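PDB 3I7J: beta-lactamase Mb2281c from Mycobacterium bovis, which probably acts as a serine hydrolase of the beta-lactamase and penicillin-binding-protein superfamily, its physiological substrate being uncertain. Local coordinates for residues I20-V25 with L163-T168; A33-L38 with G148-V153; L131-T136 with A157-D162. All blocks are in the same frame, centred on the assembly; numbering follows the deposited sequence.

Interaction 1: I20-V25 with L163-T168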
loop_
_atom_site.group_PDB
_atom_site.type_symbol
_atom_site.label_atom_id
_atom_site.label_comp_id
_atom_site.label_asym_id
_atom_site.label_seq_id
_atom_site.Cartn_x
_atom_site.Cartn_y
_atom_site.Cartn_z
ATOM N N ILE A 20 12.820 -2.589 8.197
ATOM C CA ILE A 20 13.141 -1.178 8.367
ATOM C C ILE A 20 12.656 -0.662 9.718
ATOM O O ILE A 20 11.578 -1.026 10.194
ATOM C CB ILE A 20 12.482 -0.303 7.254
ATOM C CG1 ILE A 20 12.915 -0.798 5.870
ATOM C CG2 ILE A 20 12.865 1.163 7.429
ATOM C CD1 ILE A 20 12.210 -2.073 5.426
ATOM N N GLY A 21 13.477 0.180 10.329
ATOM C CA GLY A 21 13.144 0.778 11.603
ATOM C C GLY A 21 13.302 2.267 11.386
ATOM O O GLY A 21 13.775 2.677 10.321
ATOM N N PRO A 22 12.922 3.106 12.356
ATOM C CA PRO A 22 13.050 4.561 12.207
ATOM C C PRO A 22 14.486 5.035 11.937
ATOM O O PRO A 22 14.702 6.115 11.380
ATOM C CB PRO A 22 12.489 5.090 13.525
ATOM C CG PRO A 22 12.812 3.982 14.491
ATOM C CD PRO A 22 12.463 2.749 13.708
ATOM N N ALA A 23 15.466 4.219 12.319
ATOM C CA ALA A 23 16.868 4.565 12.115
ATOM C C ALA A 23 17.403 4.076 10.771
ATOM O O ALA A 23 18.467 4.504 10.329
ATOM C CB ALA A 23 17.721 4.002 13.251
ATOM N N GLY A 24 16.672 3.182 10.117
ATOM C CA GLY A 24 17.123 2.687 8.829
ATOM C C GLY A 24 16.862 1.210 8.641
ATOM O O GLY A 24 16.080 0.605 9.375
ATOM N N VAL A 25 17.517 0.624 7.645
ATOM C CA VAL A 25 17.355 -0.794 7.355
ATOM C C VAL A 25 18.071 -1.614 8.424
ATOM O O VAL A 25 19.265 -1.437 8.654
ATOM C CB VAL A 25 17.942 -1.138 5.980
ATOM C CG1 VAL A 25 17.589 -2.564 5.618
ATOM C CG2 VAL A 25 17.403 -0.171 4.936
ATOM N N LEU A 163 6.948 6.032 5.722
ATOM C CA LEU A 163 5.703 5.593 6.361
ATOM C C LEU A 163 5.859 5.455 7.878
ATOM O O LEU A 163 4.877 5.447 8.617
ATOM C CB LEU A 163 5.250 4.256 5.762
ATOM C CG LEU A 163 4.932 4.279 4.264
ATOM C CD1 LEU A 163 4.491 2.890 3.784
ATOM C CD2 LEU A 163 3.834 5.299 4.007
ATOM N N LEU A 164 7.106 5.362 8.326
ATOM C CA LEU A 164 7.438 5.209 9.738
ATOM C C LEU A 164 7.608 6.589 10.374
ATOM O O LEU A 164 7.157 6.832 11.493
ATOM C CB LEU A 164 8.731 4.402 9.840
ATOM C CG LEU A 164 8.924 3.286 10.869
ATOM C CD1 LEU A 164 7.669 2.457 11.052
ATOM C CD2 LEU A 164 10.089 2.411 10.404
ATOM N N ARG A 165 8.267 7.477 9.636
ATOM C CA ARG A 165 8.527 8.863 10.041
ATOM C C ARG A 165 8.219 9.718 8.810
ATOM O O ARG A 165 9.105 10.004 8.012
ATOM C CB ARG A 165 10.003 9.033 10.427
ATOM C CG ARG A 165 10.417 8.279 11.682
ATOM C CD ARG A 165 9.723 8.857 12.902
ATOM N NE ARG A 165 10.130 8.195 14.146
ATOM C CZ ARG A 165 9.674 7.015 14.551
ATOM N NH1 ARG A 165 8.787 6.353 13.814
ATOM N NH2 ARG A 165 10.105 6.503 15.693
ATOM N N PRO A 166 6.958 10.145 8.651
ATOM C CA PRO A 166 6.532 10.958 7.507
ATOM C C PRO A 166 7.378 12.175 7.178
ATOM O O PRO A 166 7.675 12.987 8.047
ATOM C CB PRO A 166 5.096 11.330 7.867
ATOM C CG PRO A 166 5.115 11.329 9.367
ATOM C CD PRO A 166 5.889 10.081 9.661
ATOM N N SER A 167 7.771 12.283 5.914
ATOM C CA SER A 167 8.550 13.421 5.459
ATOM C C SER A 167 7.933 13.995 4.191
ATOM O O SER A 167 7.887 15.213 4.002
ATOM C CB SER A 167 9.987 13.016 5.167
ATOM O OG SER A 167 10.731 14.150 4.759
ATOM N N THR A 168 7.470 13.104 3.324
ATOM C CA THR A 168 6.855 13.487 2.062
ATOM C C THR A 168 5.509 14.182 2.291
ATOM O O THR A 168 5.008 14.881 1.412
ATOM C CB THR A 168 6.670 12.245 1.162
ATOM O OG1 THR A 168 6.605 12.654 -0.204
ATOM C CG2 THR A 168 5.407 11.514 1.511
#
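L164 and R165 meet the hairpin turn at G21 and P22 in two different ways, one with a methyl against a peptide group, the other with a flat cation under a proline ring. The leucine reaches across with a single branch: CD2 of L164 lies 3.4 Å from C of G21 and 3.5 Å from N of P22, so it presses on the G21-P22 peptide bond more than on any side chain. The proline ring slants across this branch, with CD of P22 4.1 Å from CD2 of L164, and I20 adds looser touches through its O and CG2. Next door, R165 turns its guanidinium so that one face looks at the proline, and CB of P22 stands 3.5 Å above the plane, over its centre. A bend at chi2 (-66°) turns the guanidinium back toward the end of the helix, where NH1 of R165 donates to O of L164 (2.9 Å). The acceptor lies in the guanidinium plane, whereas the donor sits well above the carbonyl plane. NH2 makes a salt bridge to D241, and the two bonds together hold the group flat beneath P22. The turn itself is tight, type I from G21 to G24, with G21 and G24 bonded to each other through both backbone N-H groups. In the fold, this hairpin joins strands 15-21 and 24-29 at the edge of the large antiparallel sheet, where I20 pairs with A243; helix 153-164 ends against it, L164 also resting on V236 of strand 232-237, while L163 packs on R48 of helix 42-56.

Interaction 2: A33-L38 with G148-V153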
loop_
_atom_site.group_PDB
_atom_site.type_symbol
_atom_site.label_atom_id
_atom_site.label_comp_id
_atom_site.label_asym_id
_atom_site.label_seq_id
_atom_site.Cartn_x
_atom_site.Cartn_y
_atom_site.Cartn_z
ATOM N N ALA A 33 18.418 -4.838 -5.139
ATOM C CA ALA A 33 18.517 -3.980 -6.311
ATOM C C ALA A 33 17.703 -4.565 -7.469
ATOM O O ALA A 33 17.492 -3.908 -8.488
ATOM C CB ALA A 33 19.984 -3.821 -6.729
ATOM N N ARG A 34 17.245 -5.802 -7.310
ATOM C CA ARG A 34 16.453 -6.466 -8.343
ATOM C C ARG A 34 15.055 -5.858 -8.493
ATOM O O ARG A 34 14.348 -5.651 -7.504
ATOM C CB ARG A 34 16.331 -7.965 -8.031
ATOM C CG ARG A 34 15.340 -8.680 -8.928
ATOM C CD ARG A 34 15.456 -10.184 -8.855
ATOM N NE ARG A 34 14.444 -10.825 -9.683
ATOM C CZ ARG A 34 14.519 -12.074 -10.129
ATOM N NH1 ARG A 34 15.567 -12.831 -9.832
ATOM N NH2 ARG A 34 13.542 -12.566 -10.879
ATOM N N VAL A 35 14.659 -5.588 -9.734
ATOM C CA VAL A 35 13.349 -5.009 -10.023
ATOM C C VAL A 35 12.227 -6.049 -9.988
ATOM O O VAL A 35 12.336 -7.107 -10.601
ATOM C CB VAL A 35 13.321 -4.341 -11.411
ATOM C CG1 VAL A 35 11.892 -3.980 -11.769
ATOM C CG2 VAL A 35 14.198 -3.089 -11.420
ATOM N N PHE A 36 11.140 -5.726 -9.293
ATOM C CA PHE A 36 9.997 -6.631 -9.164
ATOM C C PHE A 36 8.688 -5.927 -9.555
ATOM O O PHE A 36 8.550 -4.712 -9.384
ATOM C CB PHE A 36 9.866 -7.098 -7.705
ATOM C CG PHE A 36 10.904 -8.105 -7.270
ATOM C CD1 PHE A 36 10.693 -9.467 -7.461
ATOM C CD2 PHE A 36 12.069 -7.697 -6.623
ATOM C CE1 PHE A 36 11.622 -10.406 -7.010
ATOM C CE2 PHE A 36 13.005 -8.627 -6.168
ATOM C CZ PHE A 36 12.780 -9.984 -6.361
ATOM N N ALA A 37 7.727 -6.680 -10.081
ATOM C CA ALA A 37 6.433 -6.091 -10.414
ATOM C C ALA A 37 5.770 -5.977 -9.047
ATOM O O ALA A 37 5.820 -6.920 -8.255
ATOM C CB ALA A 37 5.624 -7.024 -11.323
ATOM N N LEU A 38 5.147 -4.839 -8.764
ATOM C CA LEU A 38 4.525 -4.642 -7.458
ATOM C C LEU A 38 3.051 -4.966 -7.376
ATOM O O LEU A 38 2.524 -5.191 -6.286
ATOM C CB LEU A 38 4.708 -3.197 -7.006
ATOM C CG LEU A 38 6.132 -2.670 -6.926
ATOM C CD1 LEU A 38 6.096 -1.299 -6.272
ATOM C CD2 LEU A 38 6.999 -3.632 -6.118
ATOM N N GLY A 148 0.351 -1.069 -11.764
ATOM C CA GLY A 148 1.449 -1.069 -12.716
ATOM C C GLY A 148 2.820 -0.600 -12.289
ATOM O O GLY A 148 3.707 -0.480 -13.128
ATOM N N ALA A 149 3.017 -0.331 -11.006
ATOM C CA ALA A 149 4.323 0.127 -10.559
ATOM C C ALA A 149 5.355 -0.998 -10.486
ATOM O O ALA A 149 5.035 -2.173 -10.273
ATOM C CB ALA A 149 4.206 0.815 -9.210
ATOM N N THR A 150 6.601 -0.599 -10.679
ATOM C CA THR A 150 7.749 -1.481 -10.656
ATOM C C THR A 150 8.734 -0.842 -9.668
ATOM O O THR A 150 8.880 0.377 -9.645
ATOM C CB THR A 150 8.357 -1.560 -12.088
ATOM O OG1 THR A 150 7.835 -2.707 -12.767
ATOM C CG2 THR A 150 9.842 -1.622 -12.048
ATOM N N SER A 151 9.402 -1.650 -8.850
ATOM C CA SER A 151 10.340 -1.107 -7.876
ATOM C C SER A 151 11.290 -2.178 -7.340
ATOM O O SER A 151 11.260 -3.331 -7.782
ATOM C CB SER A 151 9.557 -0.464 -6.719
ATOM O OG SER A 151 10.410 0.269 -5.859
ATOM N N THR A 152 12.128 -1.783 -6.382
ATOM C CA THR A 152 13.116 -2.671 -5.759
ATOM C C THR A 152 12.939 -2.652 -4.252
ATOM O O THR A 152 12.316 -1.745 -3.715
ATOM C CB THR A 152 14.544 -2.179 -6.041
ATOM O OG1 THR A 152 14.721 -0.889 -5.434
ATOM C CG2 THR A 152 14.791 -2.063 -7.541
ATOM N N VAL A 153 13.490 -3.646 -3.559
ATOM C CA VAL A 153 13.362 -3.668 -2.106
ATOM C C VAL A 153 14.067 -2.453 -1.494
ATOM O O VAL A 153 13.603 -1.898 -0.497
ATOM C CB VAL A 153 13.933 -4.973 -1.500
ATOM C CG1 VAL A 153 13.888 -4.911 0.029
ATOM C CG2 VAL A 153 13.108 -6.158 -1.986
HETATM O O HOH W 1 14.676 -6.067 -4.830
#
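With chi1 at -56° and chi2 extended, L38 carries CD1 to S151, while T152, with chi1 at 63°, holds CG2 against the carbonyls of A33 and R34. These side chains flank an antiparallel beta pairing, strand 36-37 on strand 149-151, at one edge of a small three-stranded sheet in what is probably a serine beta-lactamase-like fold. F36 and S151 form the hydrogen-bonded pair: N of F36 donates to O of S151 (2.8 Å), nearly straight at both ends, and N of S151 returns a longer bond to O of F36 (3.2 Å). A37 and T150 follow as the non-hydrogen-bonded pair, after which N of L38 bonds to O of A149. F36 and S151 put their side chains on one face, A37 and T150 on the other. On the F36 face, CD1 of L38 lies 3.6 Å from CB of S151 and also meets CB of A149, and L156 of the following helix closes over L38. T152 sits at the N-cap of that helix, its OG1 bonded to N of D155, which leaves CG2 of T152 to lie 3.4 Å from O of A33. Beyond the paired strands a water takes over: it donates to O of R34 (2.7 Å), accepts from N of V153 (3.0 Å), and lies in the plane of the F36 ring, at its edge.

Interaction 3: L131-T136 with A157-D162; sequences LGMVTT and AVFAGD
D162, whose CB packs 3.8 Å from CD1 of L131, has a carboxylate that several groups grip: OD1 accepts from the backbone N of both S167 and T168, and OD2 makes a salt bridge to NE of R48. L131 crosses this side chain at about a right angle, CD1 meeting CB and CG of D162 and CD2 nearest OD1. Its CB also meets CG1 of V158 (3.8 Å), and CD1 comes to the rim of the F159 ring. One residue after G132, where a Schellman motif ends helix 119-131, selenomethionine M133 reaches the flank of helix 153-164. Its CE lies 3.5 Å from CG1 of V158 and, in the ring plane, at the edge of F159. SE makes a Met-aromatic contact, 5.2 Å from the F159 ring centroid and 64° off the ring normal. F159 has CG anti to its backbone N (chi1 -171°), which carries the ring to the M133 side and on to P44 and L45. N of T135 and OG1 of T136 bond the same loop to D155, earlier in the helix. Between 131-136 and 157-162 themselves, methyl and selenium packing does the holding, and the buried carboxylate of D162 is answered by R48 and two amides.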
loop_
_atom_site.group_PDB
_atom_site.type_symbol
_atom_site.label_atom_id
_atom_site.label_comp_id
_atom_site.label_asym_id
_atom_site.label_seq_id
_atom_site.Cartn_x
_atom_site.Cartn_y
_atom_site.Cartn_z
ATOM N N LEU A 131 12.450 11.087 -2.200
ATOM C CA LEU A 131 12.986 10.039 -1.328
ATOM C C LEU A 131 14.171 9.282 -1.932
ATOM O O LEU A 131 14.700 8.362 -1.311
ATOM C CB LEU A 131 11.873 9.046 -0.963
ATOM C CG LEU A 131 10.750 9.596 -0.067
ATOM C CD1 LEU A 131 9.612 8.597 0.083
ATOM C CD2 LEU A 131 11.330 9.940 1.290
ATOM N N GLY A 132 14.582 9.658 -3.138
ATOM C CA GLY A 132 15.698 8.983 -3.775
ATOM C C GLY A 132 15.373 7.630 -4.388
ATOM O O GLY A 132 16.269 6.807 -4.571
HETATM N N MSE A 133 14.098 7.393 -4.694
HETATM C CA MSE A 133 13.657 6.138 -5.307
HETATM C C MSE A 133 13.893 6.164 -6.812
HETATM O O MSE A 133 12.946 6.266 -7.597
HETATM C CB MSE A 133 12.171 5.929 -5.022
HETATM C CG MSE A 133 11.913 5.366 -3.635
HETATM SE SE MSE A 133 10.149 5.724 -2.874
HETATM C CE MSE A 133 10.749 6.073 -1.089
ATOM N N VAL A 134 15.151 6.034 -7.216
ATOM C CA VAL A 134 15.497 6.100 -8.632
ATOM C C VAL A 134 15.272 4.841 -9.476
ATOM O O VAL A 134 15.585 4.817 -10.666
ATOM C CB VAL A 134 16.962 6.592 -8.810
ATOM C CG1 VAL A 134 17.099 7.989 -8.220
ATOM C CG2 VAL A 134 17.939 5.638 -8.129
ATOM N N THR A 135 14.715 3.799 -8.878
ATOM C CA THR A 135 14.454 2.585 -9.638
ATOM C C THR A 135 12.992 2.180 -9.443
ATOM O O THR A 135 12.637 0.997 -9.460
ATOM C CB THR A 135 15.394 1.452 -9.203
ATOM O OG1 THR A 135 16.734 1.954 -9.166
ATOM C CG2 THR A 135 15.339 0.298 -10.186
ATOM N N THR A 136 12.150 3.189 -9.249
ATOM C CA THR A 136 10.720 2.990 -9.066
ATOM C C THR A 136 9.983 3.759 -10.151
ATOM O O THR A 136 10.255 4.936 -10.376
ATOM C CB THR A 136 10.236 3.522 -7.706
ATOM O OG1 THR A 136 10.854 2.778 -6.648
ATOM C CG2 THR A 136 8.730 3.387 -7.601
ATOM N N ALA A 157 12.259 0.131 0.745
ATOM C CA ALA A 157 12.797 0.243 2.099
ATOM C C ALA A 157 12.808 1.717 2.492
ATOM O O ALA A 157 12.464 2.072 3.620
ATOM C CB ALA A 157 14.211 -0.323 2.145
ATOM N N VAL A 158 13.214 2.563 1.549
ATOM C CA VAL A 158 13.251 4.006 1.753
ATOM C C VAL A 158 11.814 4.496 1.943
ATOM O O VAL A 158 11.539 5.330 2.808
ATOM C CB VAL A 158 13.874 4.723 0.526
ATOM C CG1 VAL A 158 13.781 6.232 0.694
ATOM C CG2 VAL A 158 15.333 4.299 0.358
ATOM N N PHE A 159 10.897 3.968 1.134
ATOM C CA PHE A 159 9.490 4.348 1.221
ATOM C C PHE A 159 8.953 4.002 2.603
ATOM O O PHE A 159 8.302 4.828 3.253
ATOM C CB PHE A 159 8.669 3.636 0.137
ATOM C CG PHE A 159 7.252 4.132 0.032
ATOM C CD1 PHE A 159 6.984 5.457 -0.322
ATOM C CD2 PHE A 159 6.186 3.284 0.293
ATOM C CE1 PHE A 159 5.671 5.930 -0.416
ATOM C CE2 PHE A 159 4.870 3.749 0.201
ATOM C CZ PHE A 159 4.613 5.080 -0.155
ATOM N N ALA A 160 9.247 2.787 3.061
ATOM C CA ALA A 160 8.803 2.343 4.384
ATOM C C ALA A 160 9.298 3.321 5.449
ATOM O O ALA A 160 8.648 3.514 6.478
ATOM C CB ALA A 160 9.334 0.934 4.675
ATOM N N GLY A 161 10.451 3.937 5.193
ATOM C CA GLY A 161 10.993 4.895 6.137
ATOM C C GLY A 161 10.082 6.106 6.242
ATOM O O GLY A 161 9.866 6.659 7.323
ATOM N N ASP A 162 9.529 6.511 5.105
ATOM C CA ASP A 162 8.635 7.656 5.055
ATOM C C ASP A 162 7.316 7.309 5.747
ATOM O O ASP A 162 6.646 8.181 6.301
ATOM C CB ASP A 162 8.382 8.050 3.599
ATOM C CG ASP A 162 7.708 9.394 3.469
ATOM O OD1 ASP A 162 8.330 10.404 3.847
ATOM O OD2 ASP A 162 6.560 9.445 2.989
#

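Overall arrangement
Helix 153-164 ties the three contacts together: interaction 2 leads into its start, interaction 3 uses its middle and interaction 1 its end. Interactions 1 and 3 have centres about 10 Å apart and touch through D162, which takes the amides of S167 and T168, and where CG1 of I20 packs 3.7 Å from O of A157. Interactions 2 and 3, centres about 11 Å apart, join through a probable hydrogen bond of 2.7 Å between OG of S151 and OG1 of T136, with T135 packing on V35 and T152. Interactions 1 and 2 stay apart, about 19 Å between centres. The L38 side chain lies near, without touching, S40, K43 and Y99, a pattern consistent with the SxxK and YxN motifs of serine beta-lactamase-like enzymes.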